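Local coordinates for protein phosphoribosylformylglycinamidine cyclo-ligase (Thermus thermophilus HB8, PDB 5AVM) that probably catalyses the ATP-dependent ring closure of formylglycinamidine ribonucleotide to 5-aminoimidazole ribonucleotide in de novo purine biosynthesis, at residues Gly158-Arg162 and Ser163-Gly167; Lys195-Gly199 and Gln200-Ala204; Arg229-Glu233 and Ala234-Leu238; Pro273-Phe276 and Pro277-Arg281. All coordinates share one frame; numbering follows the deposited sequence.

Along the chain the four contacts follow one another in series. Contact 1 lies where strand 150-161 of the N-terminal AIR synthase domain runs out; contacts 2, 3 and 4 belong to the C-terminal domain, at the ends of helices 190-196 and 225-233 and in helix 275-283. Spatially they form two pairs. Contacts 1 and 3, centres 13 Å apart, meet where L166 CD1 lies 3.6 Å from L238 O, so this pair probably helps join the two domains. Contacts 2 and 4, also 13 Å apart between centres, meet within the C-terminal domain through V197 CG1 and L279 CD2 at 3.8 Å. Contacts 1 and 2, centres 43 Å apart, sit on opposite sides of the chain's centre.

Contact 1 of 4, residues Gly158-Arg162 and Ser163-Gly167; sequences GVVER and SRILG
E161 and R164 close a tight turn at the end of strand 150-161: R164 N donates to E161 O over 2.7 Å, with an N-H...O angle of 151°. The donor stands above the carbonyl plane, 44° out of it, consistent with the short 3-10 turn through R162 and S163. One residue on, I165 N makes a weak bond of 3.3 Å to R162 O. Aliphatic carbon also crowds this oxygen: I165 CG1 is 3.3 Å from R162 O. Placed anti to the carbonyl carbon (chi1 -68°), CG1 also reaches V160 CG1 at 3.8 Å, the two side chains crossing at about a right angle. Cut back to an alanine, I165 would keep CB near R162 O but would probably leave both V160 methyls without the CG1 they pack on.

The polar side chains find their partners outside the turn. E161 OE2 accepts from the backbone N of E53, and weakly from that of L51, while S163 OG is hydrogen-bonded to E53 OE1; R162 NH2 adds a long, weak ion pair with E53 OE2. R164 NH1 remains 5.4 Å from E161 OE2, too far for a salt bridge. The turn is thus closed by backbone bonds and one apolar pair, whereas its carboxylate and hydroxyl are satisfied around E53, which probably ties the end of strand 150-161 to the residues leading into strand 54-62.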
loop_
_atom_site.group_PDB
_atom_site.type_symbol
_atom_site.label_atom_id
_atom_site.label_comp_id
_atom_site.label_asym_id
_atom_site.label_seq_id
_atom_site.Cartn_x
_atom_site.Cartn_y
_atom_site.Cartn_z
ATOM N N GLY B 158 8.838 6.851 -8.036
ATOM C CA GLY B 158 9.540 7.225 -9.245
ATOM C C GLY B 158 10.086 8.623 -9.162
ATOM O O GLY B 158 10.136 9.205 -8.085
ATOM N N VAL B 159 10.496 9.170 -10.296
ATOM C CA VAL B 159 11.049 10.512 -10.306
ATOM C C VAL B 159 10.746 11.177 -11.644
ATOM O O VAL B 159 10.658 10.512 -12.671
ATOM C CB VAL B 159 12.589 10.464 -10.038
ATOM C CG1 VAL B 159 13.306 9.720 -11.175
ATOM C CG2 VAL B 159 13.139 11.872 -9.850
ATOM N N VAL B 160 10.568 12.492 -11.623
ATOM C CA VAL B 160 10.269 13.248 -12.832
ATOM C C VAL B 160 10.779 14.686 -12.680
ATOM O O VAL B 160 10.802 15.223 -11.575
ATOM C CB VAL B 160 8.741 13.265 -13.083
ATOM C CG1 VAL B 160 8.032 13.890 -11.895
ATOM C CG2 VAL B 160 8.421 14.009 -14.375
ATOM N N GLU B 161 11.219 15.298 -13.775
ATOM C CA GLU B 161 11.689 16.681 -13.715
ATOM C C GLU B 161 10.426 17.524 -13.669
ATOM O O GLU B 161 9.532 17.351 -14.498
ATOM C CB GLU B 161 12.524 17.025 -14.947
ATOM C CG GLU B 161 13.803 16.203 -15.068
ATOM C CD GLU B 161 14.872 16.609 -14.067
ATOM O OE1 GLU B 161 15.414 15.717 -13.372
ATOM O OE2 GLU B 161 15.174 17.818 -13.986
ATOM N N ARG B 162 10.358 18.426 -12.694
ATOM C CA ARG B 162 9.188 19.276 -12.483
ATOM C C ARG B 162 8.543 19.862 -13.732
ATOM O O ARG B 162 7.335 19.738 -13.932
ATOM C CB ARG B 162 9.538 20.409 -11.521
ATOM C CG ARG B 162 8.338 21.200 -11.001
ATOM C CD ARG B 162 8.523 22.670 -11.314
ATOM N NE ARG B 162 9.910 23.072 -11.111
ATOM C CZ ARG B 162 10.516 24.033 -11.792
ATOM N NH1 ARG B 162 9.859 24.697 -12.728
ATOM N NH2 ARG B 162 11.783 24.327 -11.541
ATOM N N SER B 163 9.335 20.507 -14.577
ATOM C CA SER B 163 8.766 21.110 -15.769
ATOM C C SER B 163 8.370 20.097 -16.846
ATOM O O SER B 163 7.786 20.468 -17.865
ATOM C CB SER B 163 9.724 22.171 -16.329
ATOM O OG SER B 163 11.040 21.675 -16.428
ATOM N N ARG B 164 8.662 18.819 -16.621
ATOM C CA ARG B 164 8.306 17.794 -17.597
ATOM C C ARG B 164 7.194 16.893 -17.102
ATOM O O ARG B 164 6.967 15.812 -17.649
ATOM C CB ARG B 164 9.529 16.960 -17.973
ATOM C CG ARG B 164 10.461 17.699 -18.897
ATOM C CD ARG B 164 11.729 16.938 -19.168
ATOM N NE ARG B 164 12.628 17.741 -19.990
ATOM C CZ ARG B 164 13.949 17.608 -20.004
ATOM N NH1 ARG B 164 14.538 16.698 -19.234
ATOM N NH2 ARG B 164 14.683 18.395 -20.781
ATOM N N ILE B 165 6.503 17.347 -16.061
ATOM C CA ILE B 165 5.383 16.600 -15.496
ATOM C C ILE B 165 4.190 16.744 -16.436
ATOM O O ILE B 165 3.837 17.854 -16.846
ATOM C CB ILE B 165 4.969 17.145 -14.090
ATOM C CG1 ILE B 165 6.070 16.863 -13.068
ATOM C CG2 ILE B 165 3.670 16.499 -13.630
ATOM C CD1 ILE B 165 5.790 17.448 -11.712
ATOM N N LEU B 166 3.583 15.613 -16.784
ATOM C CA LEU B 166 2.407 15.596 -17.650
ATOM C C LEU B 166 1.191 15.997 -16.818
ATOM O O LEU B 166 1.122 15.696 -15.620
ATOM C CB LEU B 166 2.196 14.194 -18.236
ATOM C CG LEU B 166 2.977 13.799 -19.489
ATOM C CD1 LEU B 166 3.943 14.893 -19.901
ATOM C CD2 LEU B 166 3.695 12.507 -19.234
ATOM N N GLY B 167 0.235 16.674 -17.447
ATOM C CA GLY B 167 -0.952 17.088 -16.725
ATOM C C GLY B 167 -1.869 17.952 -17.563
ATOM O O GLY B 167 -1.436 18.533 -18.558
#

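Contact 2 of 4, residues Lys195-Gly199 and Gln200-Ala204; sequences KVVAG and QDLSA
V197 and Q200 close a type II beta turn that carries the chain off the end of helix 190-196. Q200 N donates to V197 O over 2.9 Å, the N-H...O angle being 160°. The donor is tilted 31° from the carbonyl plane. Q200 CG, anti to its own carbonyl carbon, folds back to 3.2 Å from V197 O, so this oxygen meets both the amide and the aliphatic stem of the same residue. G199 occupies the third position of the turn with phi 107°, where a CB would jam against the carbonyl O of A198.

The apolar contact lies further along: L202 CD2 meets V197 CG2 at 4.0 Å, the two side chains crossing at about a right angle. Both rest on L213 of helix 213-218, which Q200 also touches, and the backbone of L202 is bonded to K214. Helix 275-283 flanks the turn, with L282 against V196 and Q200.

A second turn, type I from D201 to A204, follows, closed by A204 N to D201 O at 2.7 Å. Within it, S203 OG donates to D201 OD1 over 2.9 Å, arriving from above the carboxylate plane.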
loop_
_atom_site.group_PDB
_atom_site.type_symbol
_atom_site.label_atom_id
_atom_site.label_comp_id
_atom_site.label_asym_id
_atom_site.label_seq_id
_atom_site.Cartn_x
_atom_site.Cartn_y
_atom_site.Cartn_z
ATOM N N LYS B 195 -18.389 -12.864 -13.514
ATOM C CA LYS B 195 -19.819 -13.146 -13.562
ATOM C C LYS B 195 -20.198 -13.648 -14.952
ATOM O O LYS B 195 -20.913 -14.641 -15.093
ATOM C CB LYS B 195 -20.633 -11.890 -13.260
ATOM C CG LYS B 195 -22.067 -11.958 -13.788
ATOM C CD LYS B 195 -22.841 -10.673 -13.530
ATOM C CE LYS B 195 -24.152 -10.650 -14.309
ATOM N NZ LYS B 195 -23.934 -10.596 -15.789
ATOM N N VAL B 196 -19.720 -12.946 -15.975
ATOM C CA VAL B 196 -20.009 -13.306 -17.357
ATOM C C VAL B 196 -19.471 -14.689 -17.756
ATOM O O VAL B 196 -20.164 -15.453 -18.432
ATOM C CB VAL B 196 -19.457 -12.226 -18.327
ATOM C CG1 VAL B 196 -19.472 -12.735 -19.752
ATOM C CG2 VAL B 196 -20.299 -10.971 -18.227
ATOM N N VAL B 197 -18.249 -15.013 -17.338
ATOM C CA VAL B 197 -17.656 -16.307 -17.671
ATOM C C VAL B 197 -17.949 -17.390 -16.630
ATOM O O VAL B 197 -17.517 -18.534 -16.778
ATOM C CB VAL B 197 -16.116 -16.204 -17.840
ATOM C CG1 VAL B 197 -15.785 -15.187 -18.911
ATOM C CG2 VAL B 197 -15.463 -15.837 -16.521
ATOM N N ALA B 198 -18.683 -17.028 -15.582
ATOM C CA ALA B 198 -19.022 -17.965 -14.513
ATOM C C ALA B 198 -19.672 -19.236 -15.044
ATOM O O ALA B 198 -20.844 -19.228 -15.436
ATOM C CB ALA B 198 -19.952 -17.294 -13.520
ATOM N N GLY B 199 -18.908 -20.327 -15.052
ATOM C CA GLY B 199 -19.440 -21.592 -15.526
ATOM C C GLY B 199 -18.929 -22.065 -16.877
ATOM O O GLY B 199 -19.341 -23.123 -17.354
ATOM N N GLN B 200 -18.043 -21.292 -17.500
ATOM C CA GLN B 200 -17.485 -21.663 -18.800
ATOM C C GLN B 200 -16.211 -22.474 -18.581
ATOM O O GLN B 200 -15.700 -22.552 -17.459
ATOM C CB GLN B 200 -17.149 -20.410 -19.618
ATOM C CG GLN B 200 -18.290 -19.402 -19.786
ATOM C CD GLN B 200 -19.376 -19.863 -20.755
ATOM O OE1 GLN B 200 -19.103 -20.184 -21.915
ATOM N NE2 GLN B 200 -20.620 -19.882 -20.279
ATOM N N ASP B 201 -15.706 -23.084 -19.650
ATOM C CA ASP B 201 -14.476 -23.865 -19.575
ATOM C C ASP B 201 -13.347 -22.919 -19.948
ATOM O O ASP B 201 -12.917 -22.859 -21.103
ATOM C CB ASP B 201 -14.524 -25.048 -20.548
ATOM C CG ASP B 201 -13.341 -25.996 -20.381
ATOM O OD1 ASP B 201 -12.785 -26.069 -19.261
ATOM O OD2 ASP B 201 -12.978 -26.686 -21.359
ATOM N N LEU B 202 -12.884 -22.170 -18.952
ATOM C CA LEU B 202 -11.826 -21.187 -19.136
ATOM C C LEU B 202 -10.628 -21.761 -19.878
ATOM O O LEU B 202 -9.924 -21.040 -20.586
ATOM C CB LEU B 202 -11.396 -20.627 -17.774
ATOM C CG LEU B 202 -12.515 -20.004 -16.926
ATOM C CD1 LEU B 202 -11.954 -19.548 -15.595
ATOM C CD2 LEU B 202 -13.140 -18.832 -17.658
ATOM N N SER B 203 -10.413 -23.064 -19.730
ATOM C CA SER B 203 -9.290 -23.728 -20.385
ATOM C C SER B 203 -9.591 -24.213 -21.808
ATOM O O SER B 203 -8.700 -24.709 -22.503
ATOM C CB SER B 203 -8.807 -24.902 -19.523
ATOM O OG SER B 203 -9.878 -25.761 -19.168
ATOM N N ALA B 204 -10.840 -24.057 -22.242
ATOM C CA ALA B 204 -11.252 -24.484 -23.579
ATOM C C ALA B 204 -11.011 -23.398 -24.620
ATOM O O ALA B 204 -11.299 -22.218 -24.386
ATOM C CB ALA B 204 -12.723 -24.868 -23.575
#

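Contact 3 of 4, residues Arg229-Glu233 and Ala234-Leu238; sequences RLLWE and AGVEL
The peptide carbonyls of L231 and W232 are the flat groups that residues 234-238 engage, and they are met differently. G235 N reaches W232 O over 2.9 Å from above the carbonyl plane, 65° out of it. V236 N reaches L231 O over 3.0 Å with only a 20° tilt from the plane, and this bond is nearly straight, its N-H...O angle being 167°.

Together these two bonds back into the last turn, with G235 at positive phi, define a Schellman motif ending helix 225-233. A234 N makes only weak bonds, divided between L230 O and L231 O. A234 CB packs 3.3 Å from L230 O. The apolar half of the motif is the pair L231 and V236: V236 CG2, anti to its carbonyl carbon, lies 3.6 Å from L231 CD2. V236 CG2 also stands 3.5 Å from L231 O, so carbon lies beside the oxygen that accepts the straight bond. Further along, L238 CB points back toward the helix, and its side chain packs on L302 and L304 of strand 298-304.

Outside the cap, L315 touches L231, A234 and V236, and helix 306-313 adds A312 against L231 and A308 against V236. The motif therefore gives L231 O and W232 O backbone amide donors and tucks L231 and V236 into the surrounding core; those amides would also be expected to offset the partial negative charge of the helix end.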
loop_
_atom_site.group_PDB
_atom_site.type_symbol
_atom_site.label_atom_id
_atom_site.label_comp_id
_atom_site.label_asym_id
_atom_site.label_seq_id
_atom_site.Cartn_x
_atom_site.Cartn_y
_atom_site.Cartn_z
ATOM N N ARG B 229 9.954 5.736 -23.062
ATOM C CA ARG B 229 11.381 5.990 -23.165
ATOM C C ARG B 229 11.764 6.307 -24.606
ATOM O O ARG B 229 12.590 7.181 -24.859
ATOM C CB ARG B 229 12.170 4.796 -22.622
ATOM C CG ARG B 229 12.242 4.798 -21.097
ATOM C CD ARG B 229 12.824 3.513 -20.523
ATOM N NE ARG B 229 13.041 3.599 -19.075
ATOM C CZ ARG B 229 13.306 2.552 -18.295
ATOM N NH1 ARG B 229 13.383 1.335 -18.822
ATOM N NH2 ARG B 229 13.497 2.719 -16.990
ATOM N N LEU B 230 11.137 5.618 -25.552
ATOM C CA LEU B 230 11.419 5.851 -26.961
ATOM C C LEU B 230 11.037 7.272 -27.343
ATOM O O LEU B 230 11.704 7.904 -28.164
ATOM C CB LEU B 230 10.635 4.874 -27.835
ATOM C CG LEU B 230 10.938 3.388 -27.654
ATOM C CD1 LEU B 230 10.025 2.582 -28.568
ATOM C CD2 LEU B 230 12.407 3.121 -27.967
ATOM N N LEU B 231 9.954 7.765 -26.755
ATOM C CA LEU B 231 9.493 9.115 -27.035
ATOM C C LEU B 231 10.325 10.144 -26.278
ATOM O O LEU B 231 10.574 11.240 -26.775
ATOM C CB LEU B 231 8.026 9.255 -26.650
ATOM C CG LEU B 231 7.063 8.379 -27.447
ATOM C CD1 LEU B 231 5.687 8.456 -26.813
ATOM C CD2 LEU B 231 7.024 8.831 -28.896
ATOM N N TRP B 232 10.748 9.793 -25.070
ATOM C CA TRP B 232 11.561 10.709 -24.286
ATOM C C TRP B 232 12.920 10.894 -24.958
ATOM O O TRP B 232 13.382 12.019 -25.153
ATOM C CB TRP B 232 11.749 10.187 -22.855
ATOM C CG TRP B 232 10.501 10.247 -22.013
ATOM C CD1 TRP B 232 9.492 11.167 -22.104
ATOM C CD2 TRP B 232 10.160 9.388 -20.915
ATOM N NE1 TRP B 232 8.549 10.936 -21.131
ATOM C CE2 TRP B 232 8.934 9.851 -20.387
ATOM C CE3 TRP B 232 10.771 8.274 -20.326
ATOM C CZ2 TRP B 232 8.307 9.238 -19.297
ATOM C CZ3 TRP B 232 10.145 7.663 -19.238
ATOM C CH2 TRP B 232 8.925 8.150 -18.738
ATOM N N GLU B 233 13.552 9.784 -25.324
ATOM C CA GLU B 233 14.855 9.841 -25.964
ATOM C C GLU B 233 14.789 10.581 -27.285
ATOM O O GLU B 233 15.805 11.070 -27.774
ATOM C CB GLU B 233 15.398 8.431 -26.180
ATOM C CG GLU B 233 15.619 7.677 -24.882
ATOM C CD GLU B 233 16.547 6.484 -25.039
ATOM O OE1 GLU B 233 17.690 6.683 -25.511
ATOM O OE2 GLU B 233 16.137 5.353 -24.682
ATOM N N ALA B 234 13.589 10.671 -27.850
ATOM C CA ALA B 234 13.388 11.352 -29.127
ATOM C C ALA B 234 12.886 12.788 -28.956
ATOM O O ALA B 234 12.665 13.494 -29.941
ATOM C CB ALA B 234 12.418 10.554 -29.996
ATOM N N GLY B 235 12.702 13.212 -27.709
ATOM C CA GLY B 235 12.243 14.566 -27.438
ATOM C C GLY B 235 10.839 14.910 -27.908
ATOM O O GLY B 235 10.549 16.069 -28.207
ATOM N N VAL B 236 9.963 13.909 -27.958
ATOM C CA VAL B 236 8.585 14.103 -28.399
ATOM C C VAL B 236 7.768 14.880 -27.363
ATOM O O VAL B 236 7.719 14.503 -26.196
ATOM C CB VAL B 236 7.898 12.738 -28.664
ATOM C CG1 VAL B 236 6.490 12.948 -29.187
ATOM C CG2 VAL B 236 8.713 11.933 -29.658
ATOM N N GLU B 237 7.130 15.963 -27.800
ATOM C CA GLU B 237 6.318 16.794 -26.911
ATOM C C GLU B 237 5.024 16.105 -26.480
ATOM O O GLU B 237 4.132 15.867 -27.300
ATOM C CB GLU B 237 5.964 18.127 -27.587
ATOM C CG GLU B 237 5.172 19.093 -26.689
ATOM C CD GLU B 237 4.704 20.363 -27.408
ATOM O OE1 GLU B 237 4.185 21.271 -26.724
ATOM O OE2 GLU B 237 4.844 20.458 -28.648
ATOM N N LEU B 238 4.931 15.788 -25.190
ATOM C CA LEU B 238 3.742 15.156 -24.623
ATOM C C LEU B 238 3.119 16.156 -23.662
ATOM O O LEU B 238 3.834 16.808 -22.903
ATOM C CB LEU B 238 4.118 13.889 -23.850
ATOM C CG LEU B 238 4.408 12.592 -24.615
ATOM C CD1 LEU B 238 3.173 12.182 -25.382
ATOM C CD2 LEU B 238 5.581 12.771 -25.553
#

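Contact 4 of 4, residues Pro273-Phe276 and Pro277-Arg281; sequences PPVF and PYLQR
V275 and L279 meet one turn apart near the N-terminal end of helix 275-283, where the alpha-helical i to i+4 bonding is set up. From L279 CB outward, CB packs against two carbonyls, V275 O and F276 O, each 3.5 Å away. CG is modelled too close to V275 O, so its exact place is doubtful. Of the tips, CD1 approaches V275 CG2 at 4.1 Å, the side chains crossing obliquely, while CD2 faces V197. CG lies anti to the carbonyl carbon (chi1 -61°), which turns the branch back along the helix towards V275. Shortening L279 to an alanine is likely to leave V275 CG2 and V197 without the leucine methyls they pack on, opening a gap between the helix and the neighbouring turn.

The backbone bonds are L279 N to V275 O at 3.1 Å, with the place of that oxygen less sure, and a straight Q280 N to F276 O at 2.8 Å (N-H...O 177°). P277, within the first turn, has no N-H to give. On one face of the F276 ring, V275 CG1 stands 4.3 Å above the plane, over its centre, and P273 CD lies at the ring edge.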
loop_
_atom_site.group_PDB
_atom_site.type_symbol
_atom_site.label_atom_id
_atom_site.label_comp_id
_atom_site.label_asym_id
_atom_site.label_seq_id
_atom_site.Cartn_x
_atom_site.Cartn_y
_atom_site.Cartn_z
ATOM N N PRO B 273 -9.302 -5.616 -28.506
ATOM C CA PRO B 273 -9.054 -7.037 -28.255
ATOM C C PRO B 273 -10.354 -7.798 -28.511
ATOM O O PRO B 273 -11.431 -7.294 -28.208
ATOM C CB PRO B 273 -8.643 -7.054 -26.784
ATOM C CG PRO B 273 -7.878 -5.789 -26.661
ATOM C CD PRO B 273 -8.748 -4.795 -27.414
ATOM N N PRO B 274 -10.271 -9.014 -29.075
ATOM C CA PRO B 274 -11.457 -9.827 -29.371
ATOM C C PRO B 274 -12.211 -10.336 -28.146
ATOM O O PRO B 274 -13.406 -10.650 -28.226
ATOM C CB PRO B 274 -10.884 -10.965 -30.202
ATOM C CG PRO B 274 -9.540 -11.169 -29.569
ATOM C CD PRO B 274 -9.038 -9.749 -29.412
ATOM N N VAL B 275 -11.508 -10.419 -27.016
ATOM C CA VAL B 275 -12.103 -10.901 -25.773
ATOM C C VAL B 275 -13.209 -9.991 -25.259
ATOM O O VAL B 275 -14.090 -10.454 -24.544
ATOM C CB VAL B 275 -11.047 -11.048 -24.662
ATOM C CG1 VAL B 275 -10.614 -9.676 -24.167
ATOM C CG2 VAL B 275 -11.607 -11.884 -23.535
ATOM N N PHE B 276 -13.171 -8.707 -25.624
ATOM C CA PHE B 276 -14.189 -7.761 -25.171
ATOM C C PHE B 276 -15.587 -7.985 -25.753
ATOM O O PHE B 276 -16.531 -8.269 -25.011
ATOM C CB PHE B 276 -13.744 -6.321 -25.443
ATOM C CG PHE B 276 -12.618 -5.863 -24.565
ATOM C CD1 PHE B 276 -12.737 -5.911 -23.178
ATOM C CD2 PHE B 276 -11.429 -5.396 -25.118
ATOM C CE1 PHE B 276 -11.684 -5.501 -22.358
ATOM C CE2 PHE B 276 -10.372 -4.984 -24.307
ATOM C CZ PHE B 276 -10.499 -5.037 -22.928
ATOM N N PRO B 277 -15.748 -7.854 -27.084
ATOM C CA PRO B 277 -17.080 -8.064 -27.658
ATOM C C PRO B 277 -17.609 -9.460 -27.359
ATOM O O PRO B 277 -18.816 -9.690 -27.359
ATOM C CB PRO B 277 -16.856 -7.814 -29.145
ATOM C CG PRO B 277 -15.424 -8.218 -29.348
ATOM C CD PRO B 277 -14.752 -7.622 -28.148
ATOM N N TYR B 278 -16.688 -10.385 -27.102
ATOM C CA TYR B 278 -17.040 -11.758 -26.772
ATOM C C TYR B 278 -17.716 -11.757 -25.404
ATOM O O TYR B 278 -18.805 -12.299 -25.234
ATOM C CB TYR B 278 -15.787 -12.631 -26.727
ATOM C CG TYR B 278 -16.087 -14.053 -26.340
ATOM C CD1 TYR B 278 -16.878 -14.861 -27.154
ATOM C CD2 TYR B 278 -15.635 -14.574 -25.129
ATOM C CE1 TYR B 278 -17.218 -16.152 -26.769
ATOM C CE2 TYR B 278 -15.969 -15.864 -24.734
ATOM C CZ TYR B 278 -16.763 -16.643 -25.555
ATOM O OH TYR B 278 -17.121 -17.907 -25.157
ATOM N N LEU B 279 -17.060 -11.146 -24.424
ATOM C CA LEU B 279 -17.614 -11.057 -23.080
ATOM C C LEU B 279 -18.955 -10.344 -23.198
ATOM O O LEU B 279 -19.973 -10.805 -22.691
ATOM C CB LEU B 279 -16.672 -10.250 -22.182
ATOM C CG LEU B 279 -15.272 -10.830 -21.988
ATOM C CD1 LEU B 279 -14.387 -9.829 -21.269
ATOM C CD2 LEU B 279 -15.376 -12.133 -21.217
ATOM N N GLN B 280 -18.933 -9.209 -23.881
ATOM C CA GLN B 280 -20.117 -8.398 -24.107
ATOM C C GLN B 280 -21.289 -9.259 -24.581
ATOM O O GLN B 280 -22.369 -9.236 -23.990
ATOM C CB GLN B 280 -19.783 -7.328 -25.147
ATOM C CG GLN B 280 -20.942 -6.518 -25.674
ATOM C CD GLN B 280 -20.474 -5.458 -26.653
ATOM O OE1 GLN B 280 -19.580 -5.702 -27.464
ATOM N NE2 GLN B 280 -21.079 -4.279 -26.589
ATOM N N ARG B 281 -21.066 -10.025 -25.645
ATOM C CA ARG B 281 -22.096 -10.895 -26.206
ATOM C C ARG B 281 -22.549 -11.968 -25.218
ATOM O O ARG B 281 -23.749 -12.182 -25.034
ATOM C CB ARG B 281 -21.577 -11.572 -27.476
ATOM C CG ARG B 281 -22.204 -11.096 -28.780
ATOM C CD ARG B 281 -21.677 -11.929 -29.942
ATOM N NE ARG B 281 -21.852 -13.354 -29.678
ATOM C CZ ARG B 281 -20.926 -14.282 -29.906
ATOM N NH1 ARG B 281 -19.747 -13.932 -30.413
ATOM N NH2 ARG B 281 -21.176 -15.557 -29.607
#